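Local coordinates for tryptophan decarboxylase 1 (Oryza sativa subsp. japonica, PDB 6KHO), which catalyses the pyridoxal 5'-phosphate-dependent decarboxylation of L-tryptophan to tryptamine and of 5-hydroxy-L-tryptophan to serotonin, working as a homodimer, at residues A[59-62]-A[63-67]; A[87-90]-A[91-94]; A[143-146]-A[147-150]; A[388-391]-A[392-396]. All blocks are in the same frame, centred on the assembly; numbering follows the deposited sequence.

Interaction 1: A[59-62]-A[63-67]; sequences PGYL and QDELR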
loop_
_atom_site.group_PDB
_atom_site.type_symbol
_atom_site.label_atom_id
_atom_site.label_comp_id
_atom_site.label_asym_id
_atom_site.label_seq_id
_atom_site.Cartn_x
_atom_site.Cartn_y
_atom_site.Cartn_z
ATOM N N PRO A 59 24.524 10.047 6.329
ATOM C CA PRO A 59 24.071 8.734 5.859
ATOM C C PRO A 59 24.836 7.615 6.552
ATOM O O PRO A 59 26.064 7.642 6.633
ATOM C CB PRO A 59 24.370 8.776 4.355
ATOM C CG PRO A 59 24.372 10.219 4.012
ATOM C CD PRO A 59 24.861 10.956 5.221
ATOM N N GLY A 60 24.098 6.630 7.070
ATOM C CA GLY A 60 24.691 5.495 7.743
ATOM C C GLY A 60 24.727 5.581 9.256
ATOM O O GLY A 60 25.130 4.611 9.901
ATOM N N TYR A 61 24.297 6.698 9.839
ATOM C CA TYR A 61 24.403 6.856 11.285
ATOM C C TYR A 61 23.590 5.807 12.039
ATOM O O TYR A 61 23.984 5.391 13.139
ATOM C CB TYR A 61 23.957 8.266 11.687
ATOM C CG TYR A 61 22.479 8.366 11.980
ATOM C CD1 TYR A 61 21.559 8.582 10.957
ATOM C CD2 TYR A 61 22.001 8.235 13.278
ATOM C CE1 TYR A 61 20.204 8.672 11.224
ATOM C CE2 TYR A 61 20.651 8.314 13.555
ATOM C CZ TYR A 61 19.757 8.534 12.529
ATOM O OH TYR A 61 18.416 8.611 12.821
ATOM N N LEU A 62 22.465 5.354 11.466
ATOM C CA LEU A 62 21.495 4.605 12.264
ATOM C C LEU A 62 22.035 3.238 12.655
ATOM O O LEU A 62 21.998 2.863 13.835
ATOM C CB LEU A 62 20.164 4.459 11.518
ATOM C CG LEU A 62 19.078 3.937 12.471
ATOM C CD1 LEU A 62 18.842 4.953 13.593
ATOM C CD2 LEU A 62 17.764 3.611 11.751
ATOM N N GLN A 63 22.531 2.468 11.682
ATOM C CA GLN A 63 23.113 1.176 12.022
ATOM C C GLN A 63 24.307 1.320 12.972
ATOM O O GLN A 63 24.560 0.422 13.783
ATOM C CB GLN A 63 23.529 0.425 10.763
ATOM C CG GLN A 63 24.100 -0.953 11.072
ATOM C CD GLN A 63 24.335 -1.825 9.848
ATOM O OE1 GLN A 63 23.393 -2.191 9.138
ATOM N NE2 GLN A 63 25.598 -2.191 9.613
ATOM N N ASP A 64 25.060 2.419 12.878
ATOM C CA ASP A 64 26.113 2.671 13.863
ATOM C C ASP A 64 25.547 2.683 15.279
ATOM O O ASP A 64 26.113 2.057 16.184
ATOM C CB ASP A 64 26.818 4.001 13.574
ATOM C CG ASP A 64 27.625 3.978 12.281
ATOM O OD1 ASP A 64 27.882 2.879 11.748
ATOM O OD2 ASP A 64 28.003 5.066 11.809
ATOM N N GLU A 65 24.420 3.373 15.485
ATOM C CA GLU A 65 23.854 3.546 16.825
ATOM C C GLU A 65 23.059 2.327 17.276
ATOM O O GLU A 65 23.339 1.745 18.327
ATOM C CB GLU A 65 22.973 4.782 16.860
ATOM C CG GLU A 65 23.755 6.031 16.653
ATOM C CD GLU A 65 22.949 7.232 16.976
ATOM O OE1 GLU A 65 21.851 7.060 17.542
ATOM O OE2 GLU A 65 23.411 8.345 16.680
ATOM N N LEU A 66 22.039 1.938 16.520
ATOM C CA LEU A 66 21.464 0.630 16.783
ATOM C C LEU A 66 22.514 -0.380 16.359
ATOM O O LEU A 66 23.626 -0.014 15.998
ATOM C CB LEU A 66 20.107 0.515 16.092
ATOM C CG LEU A 66 19.330 1.827 16.240
ATOM C CD1 LEU A 66 18.059 1.831 15.408
ATOM C CD2 LEU A 66 19.009 2.122 17.695
ATOM N N ARG A 67 22.265 -1.654 16.417
ATOM C CA ARG A 67 23.417 -2.429 15.972
ATOM C C ARG A 67 23.207 -2.956 14.561
ATOM O O ARG A 67 22.167 -2.739 13.948
ATOM C CB ARG A 67 23.725 -3.556 16.942
ATOM C CG ARG A 67 24.495 -3.095 18.127
ATOM C CD ARG A 67 24.815 -4.326 18.920
ATOM N NE ARG A 67 25.163 -4.017 20.275
ATOM C CZ ARG A 67 25.503 -4.950 21.150
ATOM N NH1 ARG A 67 25.532 -6.222 20.773
ATOM N NH2 ARG A 67 25.810 -4.602 22.376
#

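Interaction 2: A[87-90]-A[91-94]; sequences SVVP and GMTH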
loop_
_atom_site.group_PDB
_atom_site.type_symbol
_atom_site.label_atom_id
_atom_site.label_comp_id
_atom_site.label_asym_id
_atom_site.label_seq_id
_atom_site.Cartn_x
_atom_site.Cartn_y
_atom_site.Cartn_z
ATOM N N SER A 87 17.718 7.782 19.023
ATOM C CA SER A 87 18.373 7.523 17.750
ATOM C C SER A 87 17.492 7.764 16.534
ATOM O O SER A 87 18.016 8.114 15.473
ATOM C CB SER A 87 18.883 6.080 17.707
ATOM O OG SER A 87 19.863 5.868 18.709
ATOM N N VAL A 88 16.175 7.597 16.653
ATOM C CA VAL A 88 15.283 7.774 15.509
ATOM C C VAL A 88 14.849 9.230 15.380
ATOM O O VAL A 88 15.109 9.876 14.357
ATOM C CB VAL A 88 14.064 6.840 15.621
ATOM C CG1 VAL A 88 13.079 7.099 14.473
ATOM C CG2 VAL A 88 14.511 5.375 15.684
ATOM N N VAL A 89 14.183 9.759 16.403
ATOM C CA VAL A 89 13.646 11.123 16.368
ATOM C C VAL A 89 14.695 12.170 15.983
ATOM O O VAL A 89 14.365 13.100 15.230
ATOM C CB VAL A 89 12.995 11.493 17.713
ATOM C CG1 VAL A 89 12.647 12.976 17.758
ATOM C CG2 VAL A 89 11.748 10.653 17.961
ATOM N N PRO A 90 15.942 12.107 16.480
ATOM C CA PRO A 90 16.920 13.139 16.091
ATOM C C PRO A 90 17.357 13.059 14.637
ATOM O O PRO A 90 17.918 14.037 14.125
ATOM C CB PRO A 90 18.099 12.888 17.046
ATOM C CG PRO A 90 17.474 12.187 18.220
ATOM C CD PRO A 90 16.470 11.279 17.579
ATOM N N GLY A 91 17.132 11.936 13.960
ATOM C CA GLY A 91 17.440 11.794 12.552
ATOM C C GLY A 91 16.256 11.976 11.627
ATOM O O GLY A 91 16.388 11.738 10.421
ATOM N N MET A 92 15.108 12.398 12.148
ATOM C CA MET A 92 13.907 12.626 11.356
ATOM C C MET A 92 13.886 14.021 10.760
ATOM O O MET A 92 14.365 14.981 11.364
ATOM C CB MET A 92 12.654 12.495 12.221
ATOM C CG MET A 92 12.139 11.117 12.457
ATOM S SD MET A 92 10.922 11.290 13.791
ATOM C CE MET A 92 9.734 12.414 13.056
ATOM N N THR A 93 13.264 14.133 9.586
ATOM C CA THR A 93 12.721 15.398 9.111
ATOM C C THR A 93 11.295 15.522 9.645
ATOM O O THR A 93 10.490 14.601 9.476
ATOM C CB THR A 93 12.734 15.436 7.583
ATOM O OG1 THR A 93 14.091 15.408 7.133
ATOM C CG2 THR A 93 12.006 16.664 7.045
ATOM N N HIS A 94 10.979 16.643 10.288
ATOM C CA HIS A 94 9.719 16.733 11.033
ATOM C C HIS A 94 8.615 17.290 10.141
ATOM O O HIS A 94 8.343 18.492 10.106
ATOM C CB HIS A 94 9.919 17.539 12.305
ATOM C CG HIS A 94 10.866 16.875 13.257
ATOM N ND1 HIS A 94 10.527 15.741 13.970
ATOM C CD2 HIS A 94 12.162 17.139 13.559
ATOM C CE1 HIS A 94 11.566 15.356 14.693
ATOM N NE2 HIS A 94 12.572 16.183 14.458
#

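Interaction 3: A[143-146]-A[147-150]; sequences LDWL and AQML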
loop_
_atom_site.group_PDB
_atom_site.type_symbol
_atom_site.label_atom_id
_atom_site.label_comp_id
_atom_site.label_asym_id
_atom_site.label_seq_id
_atom_site.Cartn_x
_atom_site.Cartn_y
_atom_site.Cartn_z
ATOM N N LEU A 143 -16.328 6.503 0.947
ATOM C CA LEU A 143 -16.153 7.031 -0.405
ATOM C C LEU A 143 -17.378 7.819 -0.847
ATOM O O LEU A 143 -17.258 8.890 -1.458
ATOM C CB LEU A 143 -15.881 5.888 -1.378
ATOM C CG LEU A 143 -14.477 5.292 -1.300
ATOM C CD1 LEU A 143 -14.468 3.897 -1.906
ATOM C CD2 LEU A 143 -13.477 6.233 -2.001
ATOM N N ASP A 144 -18.563 7.290 -0.560
ATOM C CA ASP A 144 -19.802 7.968 -0.923
ATOM C C ASP A 144 -19.940 9.304 -0.202
ATOM O O ASP A 144 -20.321 10.308 -0.813
ATOM C CB ASP A 144 -20.985 7.060 -0.611
ATOM C CG ASP A 144 -22.236 7.495 -1.322
ATOM O OD1 ASP A 144 -22.983 8.333 -0.770
ATOM O OD2 ASP A 144 -22.448 7.018 -2.448
ATOM N N TRP A 145 -19.664 9.329 1.110
ATOM C CA TRP A 145 -19.712 10.584 1.853
ATOM C C TRP A 145 -18.765 11.614 1.255
ATOM O O TRP A 145 -19.128 12.784 1.100
ATOM C CB TRP A 145 -19.339 10.360 3.321
ATOM C CG TRP A 145 -20.391 9.771 4.208
ATOM C CD1 TRP A 145 -21.551 9.141 3.841
ATOM C CD2 TRP A 145 -20.352 9.741 5.641
ATOM N NE1 TRP A 145 -22.234 8.725 4.967
ATOM C CE2 TRP A 145 -21.518 9.087 6.080
ATOM C CE3 TRP A 145 -19.442 10.213 6.592
ATOM C CZ2 TRP A 145 -21.796 8.891 7.439
ATOM C CZ3 TRP A 145 -19.718 10.024 7.933
ATOM C CH2 TRP A 145 -20.886 9.363 8.345
ATOM N N LEU A 146 -17.523 11.211 0.970
ATOM C CA LEU A 146 -16.556 12.145 0.386
ATOM C C LEU A 146 -17.006 12.622 -0.995
ATOM O O LEU A 146 -16.849 13.804 -1.341
ATOM C CB LEU A 146 -15.177 11.483 0.295
ATOM C CG LEU A 146 -14.078 12.308 -0.396
ATOM C CD1 LEU A 146 -13.850 13.648 0.328
ATOM C CD2 LEU A 146 -12.781 11.497 -0.457
ATOM N N ALA A 147 -17.562 11.714 -1.801
ATOM C CA ALA A 147 -18.098 12.116 -3.098
ATOM C C ALA A 147 -19.206 13.155 -2.935
ATOM O O ALA A 147 -19.336 14.069 -3.759
ATOM C CB ALA A 147 -18.601 10.891 -3.864
ATOM N N GLN A 148 -20.010 13.039 -1.873
ATOM C CA GLN A 148 -21.036 14.050 -1.610
ATOM C C GLN A 148 -20.410 15.386 -1.235
ATOM O O GLN A 148 -20.835 16.434 -1.730
ATOM C CB GLN A 148 -21.982 13.592 -0.502
ATOM C CG GLN A 148 -22.865 12.414 -0.862
ATOM C CD GLN A 148 -23.722 11.966 0.306
ATOM O OE1 GLN A 148 -24.393 12.777 0.943
ATOM N NE2 GLN A 148 -23.696 10.668 0.600
ATOM N N MET A 149 -19.400 15.372 -0.355
ATOM C CA MET A 149 -18.704 16.615 -0.014
ATOM C C MET A 149 -18.110 17.276 -1.257
ATOM O O MET A 149 -18.177 18.503 -1.413
ATOM C CB MET A 149 -17.603 16.351 1.016
ATOM C CG MET A 149 -18.087 15.772 2.339
ATOM S SD MET A 149 -16.942 16.096 3.698
ATOM C CE MET A 149 -15.421 15.343 3.107
ATOM N N LEU A 150 -17.510 16.480 -2.142
ATOM C CA LEU A 150 -16.901 16.992 -3.364
ATOM C C LEU A 150 -17.925 17.349 -4.424
ATOM O O LEU A 150 -17.551 17.900 -5.467
ATOM C CB LEU A 150 -15.944 15.960 -3.962
ATOM C CG LEU A 150 -14.694 15.613 -3.159
ATOM C CD1 LEU A 150 -14.006 14.391 -3.765
ATOM C CD2 LEU A 150 -13.765 16.804 -3.146
#

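Interaction 4: A[388-391]-A[392-396]; sequences KLWM and VMRTY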
loop_
_atom_site.group_PDB
_atom_site.type_symbol
_atom_site.label_atom_id
_atom_site.label_comp_id
_atom_site.label_asym_id
_atom_site.label_seq_id
_atom_site.Cartn_x
_atom_site.Cartn_y
_atom_site.Cartn_z
ATOM N N LYS A 388 -10.489 5.164 9.236
ATOM C CA LYS A 388 -9.971 6.477 9.614
ATOM C C LYS A 388 -10.632 7.585 8.806
ATOM O O LYS A 388 -10.896 8.669 9.338
ATOM C CB LYS A 388 -8.448 6.531 9.460
ATOM C CG LYS A 388 -7.934 6.386 8.033
ATOM C CD LYS A 388 -6.410 6.402 8.020
ATOM C CE LYS A 388 -5.861 5.825 6.720
ATOM N NZ LYS A 388 -4.361 5.831 6.721
ATOM N N LEU A 389 -10.926 7.329 7.525
ATOM C CA LEU A 389 -11.581 8.352 6.712
ATOM C C LEU A 389 -13.000 8.633 7.214
ATOM O O LEU A 389 -13.413 9.796 7.311
ATOM C CB LEU A 389 -11.603 7.920 5.245
ATOM C CG LEU A 389 -12.124 8.983 4.283
ATOM C CD1 LEU A 389 -11.436 10.331 4.522
ATOM C CD2 LEU A 389 -11.971 8.517 2.816
ATOM N N TRP A 390 -13.752 7.580 7.548
ATOM C CA TRP A 390 -15.080 7.776 8.136
ATOM C C TRP A 390 -14.989 8.495 9.482
ATOM O O TRP A 390 -15.781 9.399 9.770
ATOM C CB TRP A 390 -15.785 6.427 8.287
ATOM C CG TRP A 390 -17.011 6.479 9.154
ATOM C CD1 TRP A 390 -18.238 6.976 8.815
ATOM C CD2 TRP A 390 -17.119 6.031 10.516
ATOM N NE1 TRP A 390 -19.102 6.872 9.885
ATOM C CE2 TRP A 390 -18.440 6.298 10.941
ATOM C CE3 TRP A 390 -16.222 5.449 11.421
ATOM C CZ2 TRP A 390 -18.897 5.976 12.224
ATOM C CZ3 TRP A 390 -16.681 5.116 12.702
ATOM C CH2 TRP A 390 -18.010 5.388 13.087
ATOM N N MET A 391 -14.012 8.129 10.311
ATOM C CA MET A 391 -13.906 8.757 11.629
ATOM C C MET A 391 -13.625 10.252 11.523
ATOM O O MET A 391 -14.105 11.041 12.347
ATOM C CB MET A 391 -12.820 8.072 12.438
ATOM C CG MET A 391 -13.281 6.772 13.058
ATOM S SD MET A 391 -12.242 6.362 14.471
ATOM C CE MET A 391 -13.125 4.930 15.086
ATOM N N VAL A 392 -12.832 10.657 10.534
ATOM C CA VAL A 392 -12.553 12.078 10.335
ATOM C C VAL A 392 -13.839 12.822 9.978
ATOM O O VAL A 392 -14.167 13.854 10.580
ATOM C CB VAL A 392 -11.468 12.263 9.254
ATOM C CG1 VAL A 392 -11.463 13.699 8.735
ATOM C CG2 VAL A 392 -10.105 11.879 9.813
ATOM N N MET A 393 -14.582 12.311 8.992
ATOM C CA MET A 393 -15.822 12.968 8.585
ATOM C C MET A 393 -16.885 12.891 9.676
ATOM O O MET A 393 -17.596 13.874 9.925
ATOM C CB MET A 393 -16.356 12.347 7.289
ATOM C CG MET A 393 -15.617 12.785 6.023
ATOM S SD MET A 393 -16.212 11.988 4.503
ATOM C CE MET A 393 -15.824 10.259 4.819
ATOM N N ARG A 394 -17.013 11.733 10.338
ATOM C CA ARG A 394 -18.055 11.558 11.351
ATOM C C ARG A 394 -17.802 12.431 12.576
ATOM O O ARG A 394 -18.747 12.961 13.171
ATOM C CB ARG A 394 -18.160 10.085 11.768
ATOM C CG ARG A 394 -19.232 9.783 12.852
ATOM C CD ARG A 394 -20.601 10.213 12.326
ATOM N NE ARG A 394 -21.747 9.808 13.143
ATOM C CZ ARG A 394 -22.555 10.666 13.750
ATOM N NH1 ARG A 394 -22.308 11.963 13.662
ATOM N NH2 ARG A 394 -23.593 10.233 14.456
ATOM N N THR A 395 -16.542 12.594 12.981
ATOM C CA THR A 395 -16.272 13.333 14.211
ATOM C C THR A 395 -16.275 14.843 13.969
ATOM O O THR A 395 -16.859 15.598 14.755
ATOM C CB THR A 395 -14.935 12.880 14.819
ATOM O OG1 THR A 395 -14.922 11.451 14.954
ATOM C CG2 THR A 395 -14.714 13.509 16.209
ATOM N N TYR A 396 -15.641 15.301 12.889
ATOM C CA TYR A 396 -15.465 16.735 12.660
ATOM C C TYR A 396 -16.595 17.363 11.844
ATOM O O TYR A 396 -16.968 18.512 12.107
ATOM C CB TYR A 396 -14.124 16.997 11.976
ATOM C CG TYR A 396 -12.961 16.458 12.777
ATOM C CD1 TYR A 396 -12.893 16.654 14.156
ATOM C CD2 TYR A 396 -11.946 15.732 12.167
ATOM C CE1 TYR A 396 -11.839 16.150 14.903
ATOM C CE2 TYR A 396 -10.876 15.227 12.907
ATOM C CZ TYR A 396 -10.835 15.450 14.271
ATOM O OH TYR A 396 -9.784 14.958 14.995
#

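Interaction 1: A[59-62]-A[63-67]
Leu-62 meets Leu-66 one turn further on, methyl to methyl, with CD1 of Leu-62 3.7 Å from CD1 of Leu-66. The same Leu-66 methyl lies 3.8 Å from Leu-62 CG, which means that it rests against the branch point and not merely on one prong. Leu-62 reaches it with CG anti to the backbone N (chi1 -168°). Its backbone serves the same turn: Leu-62 O takes the N-H of Leu-66 at 2.8 Å, and a second, weak bond comes from Glu-65 N. Replacing Leu-62 by an alanine would probably leave the Leu-66 methyl without its apolar mate and open a gap between this turn and helix 77-88, whose Glu-83 and Ser-87 Leu-66 also touches. The motif is a short helix, 61-65, with Gly-60 at the N-cap position; the positive phi of Gly-60 (98°) would jam a side chain against the preceding carbonyl. Tyr-61 lies over Leu-62 CB with one ring face and meets Glu-65 at its edge, CD2 standing 3.7 Å from OE2. Ring and carboxylate planes are 78° apart. The polar ends of both residues turn to Ser-87, Tyr-61 OH bonding its carbonyl and Glu-65 OE1 its hydroxyl. The second subunit also reaches this turn: its Arg-159 forms a salt bridge with Asp-64 and a hydrogen bond with Gly-60 O.

Interaction 2: A[87-90]-A[91-94]
Gly-91 and Val-88 form the first closure of this turn, the N-H of Gly-91 reaching Val-88 O at 2.9 Å. One residue on, Met-92 N gives a longer bond of 3.2 Å to Val-89 O, though a fairly straight one (164° at the hydrogen). The side chain of Met-92 lies along the Val-89 backbone, its sulfur 3.8 Å from Val-89 CA and its CB 3.5 Å from Val-89 O. Side chain to side chain the approach is looser, Met-92 SD standing 4.3 Å from Val-89 CG2. The imidazole of His-94 approaches the same carbonyl obliquely, with CE1 3.6 Å from Val-89 O. His-94 holds CG anti to its carbonyl carbon (chi1 -64°), which turns the ring back to cross the Val-89 side chain at about a right angle, CE1 being 4.0 Å from CG1. The i to i+3 spacing of the two backbone bonds marks a 3-10 turn, through which the helical backbone of 77-88 runs out into the loop leading to helix 110-122. Further out, helix 27-47 backs these side chains: Tyr-44 OH bonds His-94 ND1 and the Tyr-44 side chain touches Met-92, while Phe-40 packs on Val-89. From the second subunit, Met-138 packs on Val-88 and Met-122 on Met-92, and Ser-132 and Gln-130 hydrogen-bond the backbone and hydroxyl of Thr-93.

Interaction 3: A[143-146]-A[147-150]
Gln-148 reaches back one turn to Asp-144, its NE2 donating to OD1 at 2.8 Å. The carboxylate oxygen is met nearly along its C-O bond and lies close to the amide plane, while the two flat groups are turned 76° against each other. Two torsions bring them together: Asp-144 carries CG anti to the backbone N (chi1 -163°), and Gln-148 has CG anti to its carbonyl carbon with an extended chain. NE2 has a second acceptor, Ala-68 O of the second subunit, so the amide spans a helix turn and a subunit boundary at once. A leucine in place of Gln-148 removes the donor, which would probably leave Asp-144 OD1 and the Ala-68 carbonyl of the second subunit without this partner and the carboxylate freer to turn. On the apolar side Leu-146 is flanked by Met-149 and Leu-150. Met-149 bends at its last torsion (chi3 -58°), which brings CE within 3.6 Å of Leu-146 CD1, the two chains crossing at about a right angle. Leu-150 runs obliquely past, CD1 lying 4.0 Å from Leu-146 CG. Residues 143-150 pack against the strands with one set of side chains and against helix 386-420 with another: Leu-143, Leu-146 and Ala-147 cover strand 339-343, Leu-146 and Leu-150 also reach Met-326 of strand 323-326, and Trp-145 and Met-149 face the helix.

Interaction 4: A[388-391]-A[392-396]
Trp-390 and Arg-394 carry the aromatic part of this contact, a CH-pi approach in which Arg-394 CB stands 4.0 Å from the centroid of the five-membered ring, 21° off the normal. Arg-394 CG continues across the same indole, 3.9 Å from Trp-390 CZ2. The side chains run alongside each other in the same direction because each holds CG anti to its backbone N, chi1 being 167° in the tryptophan. Beyond the aliphatic part the guanidinium leaves the ring, its plane 68° from that of the indole, and NE forms a salt bridge with Glu-83 of the second subunit. That same Glu-83 of the second subunit also packs on the indole.

Among the hydrogen bonds, Met-391 O is gripped twice by Thr-395, by OG1 at 2.8 Å and by N at 3.0 Å. This is the familiar return of a helical threonine hydroxyl to the carbonyl four residues back. The same hydroxyl is bonded to Thr-80 of the second subunit. The backbone follows the regular i to i+4 pattern of helix 386-420, a long helix of this group II decarboxylase, whose family has the type I fold of pyridoxal-phosphate enzymes; it leads on toward the four-stranded antiparallel sheet. Arg-394 N makes a short bond of 2.7 Å with Trp-390 O.

Apolar contact is slighter, with Met-393 CE 4.0 Å from Leu-389 CG. Two methyls also come close to backbone carbonyls: Met-393 CE lies 3.5 Å from Leu-389 O, and Val-392 CG2 lies 3.3 Å from Lys-388 O. Lys-388 itself extends away to a salt bridge with Asp-116 of helix 110-122.

In the fold
Interactions 3 and 4 lie in the buried body of the subunit, centres about 12 Å apart, and join helices 133-149 and 386-420 directly: Trp-145 CH2 comes to 3.4 Å from Trp-390 NE1, and Met-149 CE touches Met-393 SD. Interactions 1 and 2, also about 12 Å apart, touch through Ser-87, joining helices 61-65 and 77-88; the first is only partly buried, the second largely so. Between the pairs there is no touch within the chain. Interaction 1 mixes a capped short helix with a carboxylate and a tyrosine edge; interaction 2 is mainly backbone bonds with a methionine and an imidazole; 3 and 4 combine aliphatic, methionine and indole packing with polar ends reaching the second subunit.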